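PDB 2PYX: tryptophan halogenase from Shewanella frigidimarina, which probably acts as a flavin-dependent monooxygenase of the tryptophan halogenase family, binding FAD and, as in its relatives, chlorinating an aromatic substrate such as tryptophan. Local coordinates for residues K341-N345 and N346-I350; D387-S390 and A391-N394; V141-Q144 and Q145-Q149; Q498-T501 and Q502-K506; A309-T312 and L313-L317. All coordinates share one frame; numbering follows the deposited sequence. Where two conformers were deposited one is given.

In the fold
Contacts 1 and 3 are largely buried, and contact 4 lies on the surface. Contacts 2 and 5 are partly buried, each with one helix flank inward. Contacts 1 and 2 touch: N394 of the helix bonds to the backbone of the hairpin, and W343 packs on S390. Contacts 3 and 4 also touch, where S143, V146 and L147 meet R500, T501 and S505. Contact 5 stands apart. The hairpin of contact 1 relies on cross-strand backbone bonds. Contacts 2, 4 and 5 are helix turns. In 2 and 4 an aliphatic carbon lies over a guanidinium; in 5 a glutamine chain lies over a phenyl ring. The water of contact 3 joins backbone atoms, that of contact 5 side chains.

Contact 1: K341-N345 and N346-I350; sequences KCWQN and NCIAI
C342 O accepts from A349 N at 2.8 Å. Next along the hairpin, Q344 and C347 form an antiparallel hydrogen-bonded pair. Q344 N gives to C347 O at 2.9 Å, and C347 N returns a bond to Q344 O at 3.0 Å. This pair closes a type II' turn with N345 and N346 at its corners. Side-chain polar groups are met too. K341 NZ reaches Q344 OE1, and Q344 NE2 bonds to N345 OD1 at 2.9 Å. N345 ND2 goes to D208 OD1, and N346 ND2 to I209 O and Q223 O. W343 and I348 are the non-hydrogen-bonded pair. The indole CG lies anti to the backbone N (chi1 -169°), which lays one ring face over I348 CB. In the conformer given, I348 CD1 touches W343 CE3 at 3.6 Å. The indole NE1 has a weak bond to N345 O. With W343 cut back to alanine, I348 would probably lose its aromatic cover and a gap would open beside helix 383-413. Strand 343-344 is an edge strand of its sheet, and strand 347-349 joins it to strand 224-227. There the backbones of N346 and I348 bond to F225, and I348 also to D227. Helices 363-377 and 383-413 pack on the W343 side.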
loop_
_atom_site.group_PDB
_atom_site.type_symbol
_atom_site.label_atom_id
_atom_site.label_comp_id
_atom_site.label_asym_id
_atom_site.label_seq_id
_atom_site.Cartn_x
_atom_site.Cartn_y
_atom_site.Cartn_z
ATOM N N LYS A 341 -18.446 -6.611 0.647
ATOM C CA LYS A 341 -17.771 -7.882 0.427
ATOM C C LYS A 341 -16.849 -7.695 -0.777
ATOM O O LYS A 341 -17.173 -6.885 -1.648
ATOM C CB LYS A 341 -18.826 -8.955 0.062
ATOM C CG LYS A 341 -19.746 -9.374 1.161
ATOM C CD LYS A 341 -21.023 -10.009 0.673
ATOM C CE LYS A 341 -20.891 -11.433 0.425
ATOM N NZ LYS A 341 -22.274 -12.030 0.247
ATOM N N CYS A 342 -15.756 -8.437 -0.871
ATOM C CA CYS A 342 -14.971 -8.502 -2.124
ATOM C C CYS A 342 -15.350 -9.693 -3.013
ATOM O O CYS A 342 -14.951 -9.704 -4.174
ATOM C CB CYS A 342 -13.466 -8.564 -1.899
ATOM S SG CYS A 342 -12.834 -10.049 -1.127
ATOM N N TRP A 343 -16.108 -10.651 -2.502
ATOM C CA TRP A 343 -16.386 -11.892 -3.221
ATOM C C TRP A 343 -17.890 -12.209 -3.101
ATOM O O TRP A 343 -18.394 -12.396 -2.009
ATOM C CB TRP A 343 -15.548 -13.031 -2.658
ATOM C CG TRP A 343 -15.518 -14.305 -3.441
ATOM C CD1 TRP A 343 -16.453 -14.769 -4.322
ATOM C CD2 TRP A 343 -14.481 -15.294 -3.370
ATOM N NE1 TRP A 343 -16.043 -16.007 -4.824
ATOM C CE2 TRP A 343 -14.848 -16.352 -4.253
ATOM C CE3 TRP A 343 -13.285 -15.401 -2.636
ATOM C CZ2 TRP A 343 -14.061 -17.464 -4.420
ATOM C CZ3 TRP A 343 -12.499 -16.496 -2.810
ATOM C CH2 TRP A 343 -12.894 -17.530 -3.698
ATOM N N GLN A 344 -18.595 -12.158 -4.232
ATOM C CA GLN A 344 -20.036 -12.424 -4.275
ATOM C C GLN A 344 -20.259 -13.423 -5.408
ATOM O O GLN A 344 -19.784 -13.208 -6.522
ATOM C CB GLN A 344 -20.796 -11.117 -4.568
ATOM C CG GLN A 344 -22.309 -11.269 -4.678
ATOM C CD GLN A 344 -22.919 -11.704 -3.366
ATOM O OE1 GLN A 344 -22.779 -11.032 -2.325
ATOM N NE2 GLN A 344 -23.604 -12.847 -3.387
ATOM N N ASN A 345 -21.013 -14.477 -5.122
ATOM C CA ASN A 345 -21.201 -15.560 -6.065
ATOM C C ASN A 345 -19.797 -16.001 -6.523
ATOM O O ASN A 345 -18.947 -16.365 -5.687
ATOM C CB ASN A 345 -22.138 -15.106 -7.194
ATOM C CG ASN A 345 -23.571 -14.962 -6.745
ATOM O OD1 ASN A 345 -23.931 -14.000 -6.067
ATOM N ND2 ASN A 345 -24.394 -15.946 -7.087
ATOM N N ASN A 346 -19.552 -15.986 -7.826
ATOM C CA ASN A 346 -18.270 -16.436 -8.410
ATOM C C ASN A 346 -17.449 -15.292 -8.951
ATOM O O ASN A 346 -16.706 -15.437 -9.926
ATOM C CB ASN A 346 -18.488 -17.492 -9.505
ATOM C CG ASN A 346 -19.266 -16.981 -10.668
ATOM O OD1 ASN A 346 -20.067 -16.027 -10.580
ATOM N ND2 ASN A 346 -19.035 -17.619 -11.840
ATOM N N CYS A 347 -17.568 -14.139 -8.282
ATOM C CA CYS A 347 -16.898 -12.916 -8.678
ATOM C C CYS A 347 -16.142 -12.340 -7.486
ATOM O O CYS A 347 -16.721 -12.125 -6.416
ATOM C CB CYS A 347 -17.888 -11.872 -9.203
ATOM S SG CYS A 347 -17.119 -10.282 -9.663
ATOM N N ILE A 348 -14.854 -12.086 -7.690
ATOM C CA ILE A 348 -14.054 -11.408 -6.671
ATOM C C ILE A 348 -13.457 -10.125 -7.256
ATOM O O ILE A 348 -12.925 -10.098 -8.358
ATOM C CB ILE A 348 -13.019 -12.380 -6.050
ATOM C CG1 ILE A 348 -12.326 -11.763 -4.825
ATOM C CG2 ILE A 348 -12.030 -12.895 -7.087
ATOM C CD1 ILE A 348 -11.357 -12.714 -4.127
ATOM N N ALA A 349 -13.567 -9.036 -6.492
ATOM C CA ALA A 349 -13.074 -7.741 -6.915
ATOM C C ALA A 349 -11.665 -7.518 -6.355
ATOM O O ALA A 349 -11.408 -7.739 -5.160
ATOM C CB ALA A 349 -13.991 -6.616 -6.485
ATOM N N ILE A 350 -10.770 -7.058 -7.216
ATOM C CA ILE A 350 -9.388 -6.798 -6.833
ATOM C C ILE A 350 -8.990 -5.411 -7.365
ATOM O O ILE A 350 -9.249 -5.082 -8.543
ATOM C CB ILE A 350 -8.432 -7.912 -7.326
ATOM C CG1 ILE A 350 -8.899 -9.270 -6.770
ATOM C CG2 ILE A 350 -6.984 -7.618 -6.985
ATOM C CD1 ILE A 350 -8.010 -10.468 -7.039
#

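Contact 2: D387-S390 and A391-N394; sequences DTIS and ARVN
R392 lays its long side chain back along the preceding turn, over T388 and I389. Its CB is 4.0 Å from T388 O. CG stands between the backbone N and the carbonyl carbon (chi1 70°), and this turns the chain back toward the preceding turn. There CG of R392 comes 3.3 Å from I389 O. R392 CD passes T388 O at 3.8 Å. From CG to NE the chain is extended. The guanidinium then places one face over I389 CG1, with R392 NH2 at 4.2 Å from that carbon. NE is bonded to Q378 OE1, so the charged end is tied to the loop that precedes the helix. The backbone bonds are helical, one of them weak. A391 N bonds to D387 O, V393 N to I389 O, and N394 N to S390 O at 2.8 Å. The weak one runs from R392 N to T388 O, at 3.4 Å. On the inner flank I389 CG2 meets V393 CG2 at 4.2 Å. N394 folds its amide carbon against S390 O, 3.3 Å from CG. Its amide faces the hairpin, with ND2 bonded to W343 O and OD1 weakly to C342 N. Were N394 a leucine, W343 O would probably lose its amide donor and the join to the hairpin would be disturbed. D387 has a salt bridge to R383 one turn earlier. The buried flank of helix 383-413 lies on strand 343-344, where I389, S390 and V393 all touch W343. V393 also reaches W370 and T374 of helix 363-377, while I389 meets P380 and P381 of the loop between the helices.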
loop_
_atom_site.group_PDB
_atom_site.type_symbol
_atom_site.label_atom_id
_atom_site.label_comp_id
_atom_site.label_asym_id
_atom_site.label_seq_id
_atom_site.Cartn_x
_atom_site.Cartn_y
_atom_site.Cartn_z
ATOM N N ASP A 387 -18.615 -21.131 -1.451
ATOM C CA ASP A 387 -19.140 -20.138 -0.505
ATOM C C ASP A 387 -18.490 -20.236 0.879
ATOM O O ASP A 387 -18.430 -19.239 1.610
ATOM C CB ASP A 387 -20.642 -20.249 -0.356
ATOM C CG ASP A 387 -21.432 -19.815 -1.601
ATOM O OD1 ASP A 387 -20.875 -19.437 -2.659
ATOM O OD2 ASP A 387 -22.693 -19.882 -1.492
ATOM N N THR A 388 -17.981 -21.400 1.253
ATOM C CA THR A 388 -17.256 -21.552 2.506
ATOM C C THR A 388 -15.981 -20.757 2.438
ATOM O O THR A 388 -15.597 -20.076 3.392
ATOM C CB THR A 388 -16.966 -23.026 2.808
ATOM O OG1 THR A 388 -18.233 -23.686 2.925
ATOM C CG2 THR A 388 -16.177 -23.248 4.075
ATOM N N ILE A 389 -15.343 -20.804 1.273
ATOM C CA ILE A 389 -14.101 -20.068 1.085
ATOM C C ILE A 389 -14.386 -18.574 0.930
ATOM O O ILE A 389 -13.721 -17.745 1.566
ATOM C CB ILE A 389 -13.311 -20.619 -0.110
ATOM C CG1 ILE A 389 -12.758 -22.015 0.251
ATOM C CG2 ILE A 389 -12.186 -19.682 -0.474
ATOM C CD1 ILE A 389 -12.271 -22.811 -0.978
ATOM N N SER A 390 -15.394 -18.194 0.155
ATOM C CA SER A 390 -15.656 -16.777 -0.019
ATOM C C SER A 390 -16.072 -16.143 1.291
ATOM O O SER A 390 -15.710 -14.984 1.579
ATOM C CB SER A 390 -16.670 -16.513 -1.087
ATOM O OG SER A 390 -17.922 -17.080 -0.836
ATOM N N ALA A 391 -16.823 -16.884 2.108
ATOM C CA ALA A 391 -17.242 -16.309 3.400
ATOM C C ALA A 391 -16.017 -15.968 4.257
ATOM O O ALA A 391 -15.974 -14.899 4.899
ATOM C CB ALA A 391 -18.145 -17.247 4.135
ATOM N N ARG A 392 -15.023 -16.851 4.339
ATOM C CA ARG A 392 -13.883 -16.581 5.220
ATOM C C ARG A 392 -12.949 -15.521 4.607
ATOM O O ARG A 392 -12.359 -14.702 5.324
ATOM C CB ARG A 392 -13.164 -17.869 5.629
ATOM C CG ARG A 392 -12.400 -18.567 4.523
ATOM C CD ARG A 392 -12.153 -20.030 4.989
ATOM N NE ARG A 392 -11.259 -20.766 4.129
ATOM C CZ ARG A 392 -10.975 -22.051 4.268
ATOM N NH1 ARG A 392 -11.602 -22.756 5.186
ATOM N NH2 ARG A 392 -10.101 -22.622 3.441
ATOM N N VAL A 393 -12.848 -15.497 3.283
ATOM C CA VAL A 393 -12.099 -14.436 2.615
ATOM C C VAL A 393 -12.776 -13.090 2.850
ATOM O O VAL A 393 -12.077 -12.072 3.124
ATOM C CB VAL A 393 -11.904 -14.728 1.106
ATOM C CG1 VAL A 393 -11.372 -13.519 0.331
ATOM C CG2 VAL A 393 -10.989 -15.891 0.944
ATOM N N ASN A 394 -14.095 -13.045 2.730
ATOM C CA ASN A 394 -14.809 -11.793 3.029
ATOM C C ASN A 394 -14.638 -11.340 4.462
ATOM O O ASN A 394 -14.538 -10.146 4.711
ATOM C CB ASN A 394 -16.318 -11.864 2.697
ATOM C CG ASN A 394 -16.604 -11.801 1.210
ATOM O OD1 ASN A 394 -15.976 -11.019 0.469
ATOM N ND2 ASN A 394 -17.587 -12.575 0.752
#

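Contact 3: V141-Q144 and Q145-Q149; sequences VCSQ and QVLTQ
T148 OG1 sits between its backbone N and carbonyl carbon (chi1 60°), which points the hydroxyl back at Q144 O. T148 OG1 donates to Q144 O at 2.5 Å. Q144 O also accepts from T148 N at 2.9 Å, so two donors of one residue hold it, both tilted from the carbonyl plane. S143 OG has the same kind of torsion (chi1 63°) and lies 3.4 Å from L147 CD1. L147 CG rests 3.1 Å from S143 O. S143 O accepts from L147 N, also at 3.1 Å. A water links C142 O to V146 N, and so the start of the helix to what precedes it. It donates to C142 O at 2.7 Å and accepts from V146 N at 3.0 Å. This carries the backbone contact across the junction between the two helices. Q144 points its amide elsewhere, with OE1 on S114 N and NE2 on N167 O and Q90 OE1. S143 OG bonds to N166 ND2, and Q145 OE1 to R93 NH1. The side chain of Q144 is about 9 Å from that of K89, the predicted active-site lysine. Helix 144-149 packs on strand 108-112 by Q145 and T148. L147 and V146 face helix 484-507.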
loop_
_atom_site.group_PDB
_atom_site.type_symbol
_atom_site.label_atom_id
_atom_site.label_comp_id
_atom_site.label_asym_id
_atom_site.label_seq_id
_atom_site.Cartn_x
_atom_site.Cartn_y
_atom_site.Cartn_z
ATOM N N VAL A 141 14.401 2.050 18.519
ATOM C CA VAL A 141 14.099 0.651 18.210
ATOM C C VAL A 141 14.435 0.220 16.800
ATOM O O VAL A 141 14.321 -0.946 16.470
ATOM C CB VAL A 141 12.617 0.265 18.483
ATOM C CG1 VAL A 141 12.207 0.605 19.900
ATOM C CG2 VAL A 141 11.696 0.938 17.487
ATOM N N CYS A 142 14.833 1.144 15.939
ATOM C CA CYS A 142 15.196 0.736 14.595
ATOM C C CYS A 142 16.329 1.593 14.091
ATOM O O CYS A 142 16.715 2.570 14.720
ATOM C CB CYS A 142 13.993 0.766 13.621
ATOM S SG CYS A 142 13.564 2.430 12.957
ATOM N N SER A 143 16.937 1.147 13.001
ATOM C CA SER A 143 18.043 1.907 12.407
ATOM C C SER A 143 17.567 2.816 11.282
ATOM O O SER A 143 18.254 3.750 10.891
ATOM C CB SER A 143 19.154 0.966 11.900
ATOM O OG SER A 143 18.685 0.121 10.869
ATOM N N GLN A 144 16.360 2.585 10.764
ATOM C CA GLN A 144 15.909 3.321 9.577
ATOM C C GLN A 144 15.669 4.791 9.775
ATOM O O GLN A 144 15.723 5.572 8.826
ATOM C CB GLN A 144 14.623 2.691 9.024
ATOM C CG GLN A 144 14.927 1.579 8.112
ATOM C CD GLN A 144 13.713 0.887 7.511
ATOM O OE1 GLN A 144 12.705 0.748 8.171
ATOM N NE2 GLN A 144 13.855 0.382 6.275
ATOM N N GLN A 145 15.350 5.214 10.989
ATOM C CA GLN A 145 15.127 6.645 11.213
ATOM C C GLN A 145 16.395 7.399 10.852
ATOM O O GLN A 145 16.382 8.272 9.983
ATOM C CB GLN A 145 14.682 6.955 12.642
ATOM C CG GLN A 145 14.535 8.434 13.020
ATOM C CD GLN A 145 13.581 9.214 12.093
ATOM O OE1 GLN A 145 13.679 9.134 10.863
ATOM N NE2 GLN A 145 12.665 9.956 12.681
ATOM N N VAL A 146 17.501 6.985 11.461
ATOM C CA VAL A 146 18.796 7.604 11.218
ATOM C C VAL A 146 19.248 7.411 9.765
ATOM O O VAL A 146 19.695 8.361 9.141
ATOM C CB VAL A 146 19.856 7.069 12.221
ATOM C CG1 VAL A 146 21.237 7.516 11.806
ATOM C CG2 VAL A 146 19.524 7.541 13.639
ATOM N N LEU A 147 19.098 6.201 9.222
ATOM C CA LEU A 147 19.607 5.907 7.900
ATOM C C LEU A 147 18.837 6.642 6.800
ATOM O O LEU A 147 19.410 7.147 5.852
ATOM C CB LEU A 147 19.617 4.398 7.668
ATOM C CG LEU A 147 20.476 3.618 8.683
ATOM C CD1 LEU A 147 20.267 2.116 8.607
ATOM C CD2 LEU A 147 21.943 3.919 8.499
ATOM N N THR A 148 17.519 6.712 6.928
ATOM C CA THR A 148 16.716 7.406 5.933
ATOM C C THR A 148 16.928 8.923 6.018
ATOM O O THR A 148 16.872 9.601 5.001
ATOM C CB THR A 148 15.215 7.021 6.020
ATOM O OG1 THR A 148 14.715 7.349 7.309
ATOM C CG2 THR A 148 15.029 5.549 5.745
ATOM N N GLN A 149 17.170 9.443 7.228
ATOM C CA GLN A 149 17.502 10.872 7.368
ATOM C C GLN A 149 18.760 11.204 6.555
ATOM O O GLN A 149 18.904 12.303 5.992
ATOM C CB GLN A 149 17.691 11.220 8.836
ATOM C CG GLN A 149 16.362 11.331 9.582
ATOM C CD GLN A 149 16.512 11.473 11.102
ATOM O OE1 GLN A 149 15.598 11.963 11.772
ATOM N NE2 GLN A 149 17.662 11.056 11.648
HETATM O O HOH W 1 17.122 5.061 13.768
#

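Contact 4: Q498-T501 and Q502-K506; sequences QQRT and QALSK
L504 CD1 sits over the centre of the R500 guanidinium. This methyl-on-guanidinium contact is the main side-chain meeting of the turn. L504 CD1 is 3.7 Å from CZ of R500 and nearly as close to NH1 and NH2, so a methyl covers one face of the charged group. R500 CG is anti to its backbone N (chi1 -177°), and the chain stays extended to NE, then turns at chi4 (-79°) to present that face. L504 CG is 3.4 Å from R500 O. R500 NH2 bonds to N166 OD1.

Backbone hydrogen bonds make up the second kind. Q502 N bonds to Q498 O, A503 N to Q499 O and L504 N to R500 O. The last is nearly straight, with an angle of 171° at the hydrogen. S505 N completes the set on T501 O at 2.9 Å.

Side-chain hydroxyls form the third kind. S505 OG donates to Q502 O at 2.8 Å, a bond back within the same turn. T501 OG1 bonds to N497 O, one turn earlier. Both hydroxyls thus use carbonyls of their own helix. CB of S505 also lies 3.3 Å from T501 O.

The glutamines Q498, Q499 and Q502 and A503 are on the solvent flank of helix 484-507. Its other flank lies on helix 144-149 and the loop before it. T501 touches V146, L504 and S505 touch L147, and R500, T501 and L504 all meet S143.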
loop_
_atom_site.group_PDB
_atom_site.type_symbol
_atom_site.label_atom_id
_atom_site.label_comp_id
_atom_site.label_asym_id
_atom_site.label_seq_id
_atom_site.Cartn_x
_atom_site.Cartn_y
_atom_site.Cartn_z
ATOM N N GLN A 498 21.530 0.503 18.573
ATOM C CA GLN A 498 22.390 1.648 18.432
ATOM C C GLN A 498 23.657 1.262 17.670
ATOM O O GLN A 498 24.073 1.954 16.745
ATOM C CB GLN A 498 22.744 2.244 19.800
ATOM C CG GLN A 498 23.432 3.586 19.729
ATOM C CD GLN A 498 23.607 4.249 21.098
ATOM O OE1 GLN A 498 23.046 3.794 22.110
ATOM N NE2 GLN A 498 24.369 5.341 21.133
ATOM N N GLN A 499 24.233 0.130 18.021
ATOM C CA GLN A 499 25.469 -0.310 17.356
ATOM C C GLN A 499 25.245 -0.674 15.883
ATOM O O GLN A 499 26.047 -0.319 15.024
ATOM C CB GLN A 499 26.072 -1.498 18.100
ATOM C CG GLN A 499 26.557 -1.143 19.504
ATOM C CD GLN A 499 26.722 -2.373 20.387
ATOM O OE1 GLN A 499 27.012 -3.468 19.894
ATOM N NE2 GLN A 499 26.522 -2.200 21.698
ATOM N N ARG A 500 24.136 -1.346 15.602
ATOM C CA ARG A 500 23.777 -1.694 14.234
ATOM C C ARG A 500 23.526 -0.461 13.382
ATOM O O ARG A 500 23.923 -0.415 12.222
ATOM C CB ARG A 500 22.535 -2.582 14.225
ATOM C CG ARG A 500 22.133 -3.046 12.869
ATOM C CD ARG A 500 21.187 -4.211 12.995
ATOM N NE ARG A 500 20.679 -4.599 11.696
ATOM C CZ ARG A 500 19.699 -3.960 11.051
ATOM N NH1 ARG A 500 19.093 -2.891 11.587
ATOM N NH2 ARG A 500 19.323 -4.387 9.860
ATOM N N THR A 501 22.805 0.512 13.933
ATOM C CA THR A 501 22.562 1.773 13.266
ATOM C C THR A 501 23.886 2.435 12.872
ATOM O O THR A 501 24.078 2.878 11.729
ATOM C CB THR A 501 21.745 2.728 14.165
ATOM O OG1 THR A 501 20.508 2.091 14.526
ATOM C CG2 THR A 501 21.477 4.035 13.465
ATOM N N GLN A 502 24.807 2.489 13.827
ATOM C CA GLN A 502 26.085 3.126 13.569
ATOM C C GLN A 502 26.823 2.386 12.454
ATOM O O GLN A 502 27.371 3.029 11.555
ATOM C CB GLN A 502 26.907 3.199 14.858
ATOM C CG GLN A 502 28.267 3.855 14.691
ATOM C CD GLN A 502 28.219 5.381 14.796
ATOM O OE1 GLN A 502 27.214 6.029 14.460
ATOM N NE2 GLN A 502 29.320 5.962 15.269
ATOM N N ALA A 503 26.823 1.055 12.498
ATOM C CA ALA A 503 27.575 0.280 11.502
ATOM C C ALA A 503 26.975 0.512 10.121
ATOM O O ALA A 503 27.677 0.819 9.160
ATOM C CB ALA A 503 27.597 -1.188 11.846
ATOM N N LEU A 504 25.652 0.412 10.016
ATOM C CA LEU A 504 25.003 0.600 8.723
ATOM C C LEU A 504 25.173 2.010 8.200
ATOM O O LEU A 504 25.274 2.217 6.984
ATOM C CB LEU A 504 23.505 0.260 8.816
ATOM C CG LEU A 504 23.216 -1.223 8.971
ATOM C CD1 LEU A 504 21.749 -1.448 9.269
ATOM C CD2 LEU A 504 23.581 -2.005 7.730
ATOM N N SER A 505 25.195 3.000 9.087
ATOM C CA SER A 505 25.293 4.396 8.655
ATOM C C SER A 505 26.604 4.672 7.925
ATOM O O SER A 505 26.691 5.579 7.099
ATOM C CB SER A 505 25.122 5.373 9.829
ATOM O OG SER A 505 26.317 5.470 10.603
ATOM N N LYS A 506 27.600 3.852 8.230
ATOM C CA LYS A 506 28.923 3.989 7.627
ATOM C C LYS A 506 29.108 3.175 6.354
ATOM O O LYS A 506 30.027 3.426 5.575
ATOM C CB LYS A 506 29.956 3.607 8.698
ATOM C CG LYS A 506 29.870 4.573 9.863
ATOM C CD LYS A 506 30.769 4.254 11.015
ATOM C CE LYS A 506 30.666 5.354 12.067
ATOM N NZ LYS A 506 30.837 6.744 11.511
#

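Contact 5: A309-T312 and L313-L317; sequences AQKT and LFNYL
Q310 lies across the ring of F314, and this is the close-packed side of the turn. Q310 CG stands over one face of the phenyl, offset toward its rim. Q310 CG is 3.8 Å from the centroid of the F314 ring, a CH-pi contact. Beyond it the amide runs on over the ring, with OE1 of Q310 at 3.5 Å from CE2 of F314. The amide and ring planes are 19° apart, so the two flat groups are almost parallel. The chain of Q310, extended beyond CG (chi2 179°), carries the amide there. Around them P329, V319 and L327 touch F314. On the same inner side, L313 and L317 reach strand 255-262.

The other flank is looser and polar. K311 bends at chi2 (61°), and its CE passes N315 OD1 at 3.5 Å. Its NZ does not bond to that oxygen directly. A water joins them instead, 2.9 Å from K311 NZ and 2.7 Å from N315 OD1. Both residues are exposed. N315 CG also rests 3.2 Å from K311 O, the oxygen that accepts from N315 N.

T312 OG1 bonds to D308 O, and Y316 OH to D286 OD2. This is an amphipathic helix lying on a sheet. Helix 306-317 covers strands 255-262, 274-279 and 292-299 of the large mixed sheet, with L313 and Y316 against V295.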
loop_
_atom_site.group_PDB
_atom_site.type_symbol
_atom_site.label_atom_id
_atom_site.label_comp_id
_atom_site.label_asym_id
_atom_site.label_seq_id
_atom_site.Cartn_x
_atom_site.Cartn_y
_atom_site.Cartn_z
ATOM N N ALA A 309 -7.145 24.936 -2.896
ATOM C CA ALA A 309 -6.322 23.718 -2.812
ATOM C C ALA A 309 -5.162 23.774 -3.781
ATOM O O ALA A 309 -4.050 23.356 -3.457
ATOM C CB ALA A 309 -7.160 22.484 -3.074
ATOM N N GLN A 310 -5.410 24.260 -4.994
ATOM C CA GLN A 310 -4.346 24.381 -5.967
ATOM C C GLN A 310 -3.263 25.331 -5.482
ATOM O O GLN A 310 -2.056 25.064 -5.626
ATOM C CB GLN A 310 -4.888 24.810 -7.323
ATOM C CG GLN A 310 -3.749 24.890 -8.347
ATOM C CD GLN A 310 -4.212 25.275 -9.718
ATOM O OE1 GLN A 310 -4.179 26.456 -10.082
ATOM N NE2 GLN A 310 -4.647 24.298 -10.489
ATOM N N LYS A 311 -3.673 26.433 -4.875
ATOM C CA LYS A 311 -2.703 27.388 -4.324
ATOM C C LYS A 311 -1.799 26.734 -3.284
ATOM O O LYS A 311 -0.588 26.905 -3.289
ATOM C CB LYS A 311 -3.378 28.627 -3.747
ATOM C CG LYS A 311 -2.412 29.710 -3.229
ATOM C CD LYS A 311 -1.500 30.259 -4.316
ATOM C CE LYS A 311 -0.699 31.465 -3.792
ATOM N NZ LYS A 311 0.298 31.974 -4.796
ATOM N N THR A 312 -2.399 25.959 -2.395
ATOM C CA THR A 312 -1.662 25.195 -1.430
ATOM C C THR A 312 -0.667 24.249 -2.088
ATOM O O THR A 312 0.477 24.157 -1.639
ATOM C CB THR A 312 -2.678 24.426 -0.515
ATOM O OG1 THR A 312 -3.524 25.384 0.128
ATOM C CG2 THR A 312 -1.969 23.618 0.542
ATOM N N LEU A 313 -1.083 23.542 -3.134
ATOM C CA LEU A 313 -0.152 22.624 -3.832
ATOM C C LEU A 313 1.019 23.429 -4.385
ATOM O O LEU A 313 2.203 23.047 -4.266
ATOM C CB LEU A 313 -0.830 21.881 -4.984
ATOM C CG LEU A 313 0.045 20.952 -5.835
ATOM C CD1 LEU A 313 0.773 19.915 -4.980
ATOM C CD2 LEU A 313 -0.728 20.340 -6.941
ATOM N N PHE A 314 0.679 24.539 -5.018
ATOM C CA PHE A 314 1.732 25.326 -5.683
ATOM C C PHE A 314 2.686 25.933 -4.662
ATOM O O PHE A 314 3.886 26.047 -4.941
ATOM C CB PHE A 314 1.124 26.404 -6.600
ATOM C CG PHE A 314 0.494 25.879 -7.852
ATOM C CD1 PHE A 314 0.544 24.531 -8.201
ATOM C CD2 PHE A 314 -0.164 26.740 -8.725
ATOM C CE1 PHE A 314 -0.045 24.062 -9.364
ATOM C CE2 PHE A 314 -0.734 26.268 -9.892
ATOM C CZ PHE A 314 -0.668 24.942 -10.223
ATOM N N ASN A 315 2.186 26.343 -3.507
ATOM C CA ASN A 315 3.030 26.807 -2.415
ATOM C C ASN A 315 4.022 25.735 -2.002
ATOM O O ASN A 315 5.203 26.000 -1.778
ATOM C CB ASN A 315 2.225 27.287 -1.219
ATOM C CG ASN A 315 1.471 28.579 -1.483
ATOM O OD1 ASN A 315 1.753 29.289 -2.448
ATOM N ND2 ASN A 315 0.494 28.879 -0.626
ATOM N N TYR A 316 3.549 24.494 -1.871
ATOM C CA TYR A 316 4.440 23.389 -1.489
ATOM C C TYR A 316 5.543 23.194 -2.521
ATOM O O TYR A 316 6.690 22.864 -2.160
ATOM C CB TYR A 316 3.611 22.091 -1.323
ATOM C CG TYR A 316 4.436 20.837 -1.103
ATOM C CD1 TYR A 316 4.774 20.404 0.174
ATOM C CD2 TYR A 316 4.876 20.084 -2.180
ATOM C CE1 TYR A 316 5.515 19.253 0.359
ATOM C CE2 TYR A 316 5.637 18.914 -1.992
ATOM C CZ TYR A 316 5.968 18.542 -0.715
ATOM O OH TYR A 316 6.719 17.395 -0.477
ATOM N N LEU A 317 5.191 23.355 -3.797
ATOM C CA LEU A 317 6.149 23.208 -4.906
ATOM C C LEU A 317 7.085 24.407 -5.014
ATOM O O LEU A 317 8.112 24.304 -5.673
ATOM C CB LEU A 317 5.425 23.022 -6.237
ATOM C CG LEU A 317 4.557 21.749 -6.401
ATOM C CD1 LEU A 317 3.716 21.801 -7.679
ATOM C CD2 LEU A 317 5.396 20.477 -6.338
HETATM O O HOH W 2 2.020 29.670 -5.146
#